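Local coordinates for CMP-sialic acid transporter 1 (Zea mays, PDB 6I1R), which probably carries CMP-sialic acid from the cytoplasm into the Golgi in exchange for CMP, and is captured here outward-facing with CMP bound, at residues V63-E68 with L191-V196; L118-K123 with Y179-M184; G105-V110 with L168-S173. The protein carries 5 engineered substitutions. One frame throughout, in Å; residues are numbered along the deposited sequence.

Interaction 1. Residues V63-E68 with L191-V196. Engineered in segment 63-68: Val63 (natural residue Pro).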
# COMPACT_ATOMS: atom_id res chain seq x y z
N VAL B 63 -11.72 -36.18 26.80
CA VAL B 63 -11.31 -35.30 25.71
C VAL B 63 -10.39 -36.09 24.78
O VAL B 63 -9.36 -36.60 25.20
CB VAL B 63 -10.63 -34.02 26.25
CG1 VAL B 63 -9.99 -33.20 25.15
CG2 VAL B 63 -11.59 -33.17 27.06
N ARG B 64 -10.78 -36.17 23.51
CA ARG B 64 -10.06 -36.96 22.51
C ARG B 64 -8.89 -36.13 21.97
O ARG B 64 -9.09 -35.02 21.48
CB ARG B 64 -11.01 -37.40 21.40
CG ARG B 64 -12.24 -38.15 21.88
CD ARG B 64 -12.02 -39.65 22.00
NE ARG B 64 -12.15 -40.34 20.73
CZ ARG B 64 -12.02 -41.66 20.57
NH1 ARG B 64 -11.70 -42.42 21.60
NH2 ARG B 64 -12.22 -42.20 19.39
N MET B 65 -7.68 -36.68 22.07
CA MET B 65 -6.45 -35.96 21.71
C MET B 65 -5.38 -36.97 21.28
O MET B 65 -4.89 -37.75 22.10
CB MET B 65 -5.91 -35.16 22.90
CG MET B 65 -6.76 -33.96 23.27
SD MET B 65 -5.90 -32.83 24.40
CE MET B 65 -5.76 -33.86 25.86
N THR B 66 -5.00 -36.92 20.01
CA THR B 66 -3.98 -37.81 19.48
C THR B 66 -2.62 -37.11 19.59
O THR B 66 -2.35 -36.16 18.85
CB THR B 66 -4.32 -38.24 18.05
OG1 THR B 66 -5.69 -38.65 18.03
CG2 THR B 66 -3.45 -39.37 17.54
N LYS B 67 -1.78 -37.58 20.51
CA LYS B 67 -0.51 -36.92 20.82
C LYS B 67 0.63 -37.53 20.00
O LYS B 67 1.76 -37.03 20.05
CB LYS B 67 -0.21 -37.05 22.32
N GLU B 68 0.35 -38.57 19.22
CA GLU B 68 1.40 -39.34 18.55
C GLU B 68 1.91 -38.57 17.32
O GLU B 68 1.12 -38.10 16.50
CB GLU B 68 0.87 -40.72 18.14
CG GLU B 68 0.40 -41.56 19.33
CD GLU B 68 -1.10 -41.63 19.50
OE1 GLU B 68 -1.78 -42.10 18.57
OE2 GLU B 68 -1.59 -41.23 20.58
N LEU B 191 -11.98 -30.45 18.45
CA LEU B 191 -11.79 -29.31 17.54
C LEU B 191 -10.68 -28.41 18.08
O LEU B 191 -9.83 -27.93 17.31
CB LEU B 191 -13.12 -28.55 17.42
CG LEU B 191 -13.09 -27.31 16.52
CD1 LEU B 191 -12.69 -27.69 15.09
CD2 LEU B 191 -14.44 -26.61 16.52
N TYR B 192 -10.68 -28.19 19.39
CA TYR B 192 -9.78 -27.23 20.03
C TYR B 192 -8.34 -27.77 20.05
O TYR B 192 -7.40 -26.99 20.03
CB TYR B 192 -10.28 -26.89 21.43
CG TYR B 192 -11.71 -26.42 21.50
CD1 TYR B 192 -12.15 -25.36 20.72
CD2 TYR B 192 -12.63 -27.03 22.33
CE1 TYR B 192 -13.46 -24.92 20.77
CE2 TYR B 192 -13.95 -26.61 22.39
CZ TYR B 192 -14.36 -25.55 21.61
OH TYR B 192 -15.66 -25.12 21.66
N TRP B 193 -8.17 -29.09 20.10
CA TRP B 193 -6.83 -29.70 20.06
C TRP B 193 -6.32 -29.73 18.61
O TRP B 193 -5.11 -29.60 18.37
CB TRP B 193 -6.84 -31.09 20.70
CG TRP B 193 -5.61 -31.91 20.41
CD1 TRP B 193 -5.57 -33.11 19.76
CD2 TRP B 193 -4.25 -31.59 20.74
NE1 TRP B 193 -4.28 -33.56 19.68
CE2 TRP B 193 -3.45 -32.65 20.27
CE3 TRP B 193 -3.63 -30.52 21.40
CZ2 TRP B 193 -2.06 -32.66 20.43
CZ3 TRP B 193 -2.26 -30.53 21.56
CH2 TRP B 193 -1.49 -31.59 21.08
N GLN B 194 -7.22 -29.90 17.65
CA GLN B 194 -6.85 -29.88 16.24
C GLN B 194 -6.41 -28.46 15.86
O GLN B 194 -5.38 -28.27 15.21
CB GLN B 194 -8.00 -30.41 15.38
CG GLN B 194 -8.28 -31.89 15.59
CD GLN B 194 -9.45 -32.40 14.80
OE1 GLN B 194 -10.51 -31.78 14.74
NE2 GLN B 194 -9.28 -33.57 14.19
N ASN B 195 -7.19 -27.47 16.30
CA ASN B 195 -6.84 -26.06 16.13
C ASN B 195 -5.46 -25.79 16.73
O ASN B 195 -4.61 -25.17 16.09
CB ASN B 195 -7.87 -25.13 16.76
CG ASN B 195 -9.20 -25.11 16.02
OD1 ASN B 195 -9.31 -25.65 14.92
ND2 ASN B 195 -10.20 -24.48 16.62
N VAL B 196 -5.23 -26.25 17.96
CA VAL B 196 -4.00 -25.92 18.70
C VAL B 196 -2.78 -26.39 17.89
O VAL B 196 -1.79 -25.66 17.80
CB VAL B 196 -4.00 -26.50 20.13
CG1 VAL B 196 -2.60 -26.60 20.71
CG2 VAL B 196 -4.90 -25.69 21.06
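Met65 lies over one face of the Trp193 indole, and this pair forms the dense part of a contact between the extended loop 63-68 and the first turn of helix 191-216. Trp193 starts with CG anti to the backbone N (chi1 166°), which carries the indole off the helix and against the loop backbone. Met65 CG comes to 3.7 Å from Trp193 CG, while Met65 CB sits 4.0 Å from the centroid of the five-membered ring, 19° off its normal, a CH-pi contact. The sulfur stays over the same ring: Met65 SD is 4.4 Å from that centroid, displaced toward the rim. The two side chains cross at about a right angle, and Leu53 of helix 37-59 touches both.

At its edge the indole turns polar. Trp193 NE1 donates to Thr66 O, which lies in the ring plane, in a weak hydrogen bond of 3.3 Å with an N-H...O angle of 152°. Thr66 N is also near NE1, but both are donors; the amide instead bonds to Asp189 OD2, in the short connection before the helix.

Beyond this the contact loosens. Arg64 O reaches only 4.4 Å from Trp193 CD1, and the Arg64 side chain leads away from the helix. Both Arg64 and Met65 are exposed, so even the residue packed on the indole belongs to the protein surface. Methionine sulfur over an indole face is the Met-aromatic motif, here fastening an interhelical loop to the start of a membrane helix.

Interaction 2. Residues L118-K123 with Y179-M184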
# COMPACT_ATOMS: atom_id res chain seq x y z
N LEU B 118 -11.36 -35.40 -5.73
CA LEU B 118 -10.12 -36.17 -5.89
C LEU B 118 -9.55 -36.56 -4.52
O LEU B 118 -9.36 -37.75 -4.24
CB LEU B 118 -9.10 -35.35 -6.69
CG LEU B 118 -8.96 -35.74 -8.16
CD1 LEU B 118 -10.23 -35.44 -8.94
CD2 LEU B 118 -7.77 -35.02 -8.80
N VAL B 119 -9.27 -35.57 -3.68
CA VAL B 119 -8.61 -35.79 -2.39
C VAL B 119 -9.63 -36.33 -1.38
O VAL B 119 -9.40 -37.37 -0.76
CB VAL B 119 -7.94 -34.50 -1.88
N LEU B 120 -10.75 -35.62 -1.21
CA LEU B 120 -11.72 -35.98 -0.17
C LEU B 120 -12.66 -37.09 -0.67
O LEU B 120 -13.41 -37.65 0.13
CB LEU B 120 -12.49 -34.73 0.25
CG LEU B 120 -11.76 -33.81 1.23
CD1 LEU B 120 -12.40 -32.43 1.28
CD2 LEU B 120 -11.70 -34.42 2.62
N LYS B 121 -12.63 -37.39 -1.97
CA LYS B 121 -13.33 -38.56 -2.52
C LYS B 121 -14.85 -38.42 -2.33
O LYS B 121 -15.56 -39.43 -2.29
CB LYS B 121 -12.81 -39.85 -1.87
N ARG B 122 -15.35 -37.19 -2.24
CA ARG B 122 -16.77 -36.97 -1.93
C ARG B 122 -17.57 -36.83 -3.23
O ARG B 122 -17.04 -36.41 -4.26
CB ARG B 122 -16.93 -35.77 -0.99
CG ARG B 122 -16.69 -36.10 0.48
CD ARG B 122 -17.19 -35.05 1.45
NE ARG B 122 -18.62 -34.80 1.35
CZ ARG B 122 -19.30 -33.95 2.12
NH1 ARG B 122 -18.69 -33.34 3.12
NH2 ARG B 122 -20.58 -33.72 1.89
N LYS B 123 -18.85 -37.19 -3.14
CA LYS B 123 -19.71 -37.36 -4.32
C LYS B 123 -20.49 -36.06 -4.59
O LYS B 123 -21.07 -35.46 -3.68
CB LYS B 123 -20.70 -38.51 -4.13
CG LYS B 123 -20.10 -39.92 -4.07
CD LYS B 123 -18.74 -40.08 -4.71
CE LYS B 123 -18.27 -41.52 -4.75
NZ LYS B 123 -16.87 -41.63 -5.23
N TYR B 179 -6.96 -30.09 2.30
CA TYR B 179 -6.13 -30.91 3.18
C TYR B 179 -6.50 -30.66 4.64
O TYR B 179 -6.48 -31.59 5.45
CB TYR B 179 -4.63 -30.65 2.97
CG TYR B 179 -3.77 -31.71 3.61
CD1 TYR B 179 -3.62 -32.96 3.02
CD2 TYR B 179 -3.15 -31.50 4.84
CE1 TYR B 179 -2.86 -33.95 3.61
CE2 TYR B 179 -2.38 -32.48 5.44
CZ TYR B 179 -2.23 -33.71 4.82
OH TYR B 179 -1.48 -34.69 5.40
N THR B 180 -6.85 -29.42 4.98
CA THR B 180 -7.28 -29.09 6.34
C THR B 180 -8.51 -29.95 6.71
O THR B 180 -8.51 -30.61 7.75
CB THR B 180 -7.55 -27.59 6.49
OG1 THR B 180 -6.34 -26.90 6.17
CG2 THR B 180 -8.00 -27.20 7.88
N GLU B 181 -9.52 -29.94 5.84
CA GLU B 181 -10.73 -30.74 6.05
C GLU B 181 -10.34 -32.20 6.30
O GLU B 181 -10.87 -32.85 7.21
CB GLU B 181 -11.67 -30.64 4.85
CG GLU B 181 -12.93 -31.48 4.99
CD GLU B 181 -14.09 -31.06 4.11
OE1 GLU B 181 -13.92 -30.15 3.28
OE2 GLU B 181 -15.18 -31.65 4.25
N TYR B 182 -9.42 -32.72 5.49
CA TYR B 182 -8.92 -34.07 5.66
C TYR B 182 -8.45 -34.25 7.11
O TYR B 182 -8.88 -35.18 7.78
CB TYR B 182 -7.81 -34.38 4.64
CG TYR B 182 -6.91 -35.53 5.00
CD1 TYR B 182 -7.38 -36.84 4.99
CD2 TYR B 182 -5.59 -35.32 5.34
CE1 TYR B 182 -6.56 -37.90 5.31
CE2 TYR B 182 -4.75 -36.38 5.67
CZ TYR B 182 -5.24 -37.67 5.66
OH TYR B 182 -4.42 -38.72 5.98
N LEU B 183 -7.61 -33.34 7.59
CA LEU B 183 -7.02 -33.45 8.93
C LEU B 183 -8.12 -33.46 10.00
O LEU B 183 -8.08 -34.30 10.90
CB LEU B 183 -6.03 -32.30 9.17
CG LEU B 183 -4.72 -32.35 8.38
CD1 LEU B 183 -3.81 -31.20 8.77
CD2 LEU B 183 -4.01 -33.68 8.58
N MET B 184 -9.08 -32.54 9.92
CA MET B 184 -10.13 -32.45 10.94
C MET B 184 -10.93 -33.76 10.96
O MET B 184 -11.21 -34.31 12.03
CB MET B 184 -11.11 -31.30 10.67
CG MET B 184 -10.45 -29.96 10.35
SD MET B 184 -9.04 -29.56 11.42
CE MET B 184 -9.90 -28.95 12.86
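Leu120 sets its two methyl groups across the side chain of Glu181, where the turn after helix 108-118 meets helix 160-186 in this all-helical nucleotide-sugar transporter of the DMT clan. Leu120 CD1 rests 3.4 Å from Glu181 OE1 and also covers the carboxylate carbon, and CD2 lies 4.0 Å from Glu181 CG. The leucine and the glutamate cross at about a right angle. Leu120 CD2 also lies 4.0 Å from Tyr182 N, at the next residue of the helix.

Glu181 holds CG anti to its backbone nitrogen (chi1 179°) and stays extended beyond it, which lets Leu120 span the chain, with CD1 against the carboxylate end and CD2 against CG. This buried acid has its strongest polar partner elsewhere: OE1 accepts a hydrogen bond from Asn259 N, at the start of helix 259-279. Phe116 of helix 108-118 also touches the Glu181 side chain.

Lys121 leaves helical geometry with positive phi (63°), and the chain then brings Arg122 round toward the same glutamate. Arg122 NH1 makes a long, weak ion pair with Asp258. Any attraction between Arg122 and Glu181 is probably only long-range: their planar groups stand 89° apart, with Arg122 NH1 4.1 Å from Glu181 OE2, beyond salt-bridge distance.

Interaction 3. Residues G105-V110 with L168-S173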
# COMPACT_ATOMS: atom_id res chain seq x y z
N GLY B 105 -8.96 -15.18 -9.01
CA GLY B 105 -9.20 -15.79 -7.70
C GLY B 105 -10.44 -16.67 -7.65
O GLY B 105 -10.52 -17.56 -6.82
N ASN B 106 -11.41 -16.44 -8.55
CA ASN B 106 -12.65 -17.23 -8.55
C ASN B 106 -12.40 -18.65 -9.06
O ASN B 106 -13.33 -19.45 -9.13
CB ASN B 106 -13.75 -16.56 -9.38
CG ASN B 106 -14.09 -15.17 -8.89
OD1 ASN B 106 -14.41 -14.98 -7.72
ND2 ASN B 106 -14.03 -14.20 -9.79
N LEU B 107 -11.16 -18.98 -9.43
CA LEU B 107 -10.84 -20.32 -9.91
C LEU B 107 -10.71 -21.28 -8.71
O LEU B 107 -10.82 -22.50 -8.88
CB LEU B 107 -9.55 -20.28 -10.73
CG LEU B 107 -9.54 -21.18 -11.97
CD1 LEU B 107 -10.28 -20.52 -13.12
CD2 LEU B 107 -8.12 -21.54 -12.38
N LYS B 108 -10.47 -20.75 -7.51
CA LYS B 108 -10.38 -21.59 -6.31
C LYS B 108 -11.70 -22.34 -6.09
O LYS B 108 -11.71 -23.41 -5.49
CB LYS B 108 -10.04 -20.76 -5.07
CG LYS B 108 -10.89 -19.53 -4.84
CD LYS B 108 -10.63 -18.88 -3.52
CE LYS B 108 -11.92 -18.40 -2.89
NZ LYS B 108 -11.68 -17.68 -1.62
N ILE B 109 -12.81 -21.77 -6.56
CA ILE B 109 -14.13 -22.39 -6.42
C ILE B 109 -14.16 -23.71 -7.19
O ILE B 109 -14.68 -24.71 -6.69
CB ILE B 109 -15.24 -21.41 -6.86
CG1 ILE B 109 -15.33 -20.20 -5.93
CG2 ILE B 109 -16.58 -22.13 -6.96
CD1 ILE B 109 -16.03 -19.00 -6.54
N VAL B 110 -13.59 -23.73 -8.40
CA VAL B 110 -13.61 -24.95 -9.23
C VAL B 110 -12.48 -25.89 -8.78
O VAL B 110 -12.66 -27.11 -8.82
CB VAL B 110 -13.53 -24.64 -10.74
CG1 VAL B 110 -14.71 -23.79 -11.20
CG2 VAL B 110 -12.22 -23.99 -11.16
N LEU B 168 -2.06 -21.87 -10.87
CA LEU B 168 -1.35 -22.66 -9.85
C LEU B 168 -1.71 -22.15 -8.45
O LEU B 168 -1.87 -22.94 -7.52
CB LEU B 168 0.16 -22.56 -10.09
CG LEU B 168 1.06 -23.07 -8.97
CD1 LEU B 168 0.72 -24.50 -8.58
CD2 LEU B 168 2.53 -22.97 -9.36
N SER B 169 -1.84 -20.83 -8.30
CA SER B 169 -2.25 -20.22 -7.04
C SER B 169 -3.56 -20.84 -6.54
O SER B 169 -3.67 -21.20 -5.37
CB SER B 169 -2.38 -18.72 -7.18
OG SER B 169 -2.80 -18.13 -5.96
N ALA B 170 -4.54 -20.96 -7.43
CA ALA B 170 -5.88 -21.44 -7.06
C ALA B 170 -5.83 -22.91 -6.63
O ALA B 170 -6.55 -23.31 -5.71
CB ALA B 170 -6.83 -21.24 -8.22
N CYS B 171 -4.99 -23.70 -7.29
CA CYS B 171 -4.84 -25.12 -6.97
C CYS B 171 -4.25 -25.30 -5.56
O CYS B 171 -4.69 -26.17 -4.81
CB CYS B 171 -3.95 -25.82 -7.99
SG CYS B 171 -4.55 -25.69 -9.69
N LEU B 172 -3.27 -24.47 -5.22
CA LEU B 172 -2.64 -24.51 -3.90
C LEU B 172 -3.65 -24.04 -2.84
O LEU B 172 -3.82 -24.69 -1.81
CB LEU B 172 -1.39 -23.63 -3.90
CG LEU B 172 -0.23 -24.14 -4.76
CD1 LEU B 172 0.78 -23.03 -5.03
CD2 LEU B 172 0.45 -25.33 -4.10
N SER B 173 -4.29 -22.91 -3.10
CA SER B 173 -5.33 -22.38 -2.21
C SER B 173 -6.33 -23.49 -1.86
O SER B 173 -6.59 -23.75 -0.69
CB SER B 173 -6.03 -21.20 -2.84
OG SER B 173 -7.14 -20.79 -2.05
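Ala170, Lys108 and Leu107 bury most of the surface where segment 105-110, on helix 108-118, packs on helix 160-186. Ala170 contributes the largest share. Its CB points toward the other segment and meets the backbone as much as any side chain: Ala170 CB is 3.7 Å from Lys108 N and 3.8 Å from Leu107 CB. With a single methyl group between them, the backbones come very near each other, and the CA atoms of Lys108 and Ala170 are 4.6 Å apart.

Lys108 supplies mainly backbone and the base of its side chain. The outer chain leads away from helix 160-186, and the Lys108 side chain touches Thr266 of helix 259-279. One turn beyond Ala170, Lys108 CB passes Ser173 OG loosely, at 4.2 Å. Leu107 adds a smaller share, touching Ala170 through CB.

Within these segments the contact is van der Waals packing, yet a polar tie follows close by: Thr111, one turn further along helix 108-118, hydrogen-bonds through OG1 to Ala170 O. The bound CMP is about 9 Å from the Ser173 side chain.

This partly buried contact has its centre about 11 Å from the centre of the chain, among the helices of the membrane bundle. Helix 76-92 flanks helix 160-186, where His85 touches Ser169 and Ser173, whereas helix 126-143 packs against Ile109, and Asn106 ND2 is hydrogen-bonded to Gln143 OE1.

Helix 160-186 takes part in interactions 2 and 3, whose centres are 16 Å apart; both join it to the region of helix 108-118, interaction 2 through the loop after it. Interaction 3 lies nearest the centre of the chain and joins Ala170 and Ser173 to the backbone and side-chain bases of Leu107 and Lys108. Interaction 2, partly buried as well, mixes apolar cover with charge. Interaction 1 is a surface contact on helix 191-216, the next helix in the chain, and relies on an aromatic ring and sulfur, with one weak indole N-H bond to a loop carbonyl. Its helical segment touches that of interaction 2, where Gln194 NE2 probably hydrogen-bonds to Met184 O; interactions 1 and 3 do not touch.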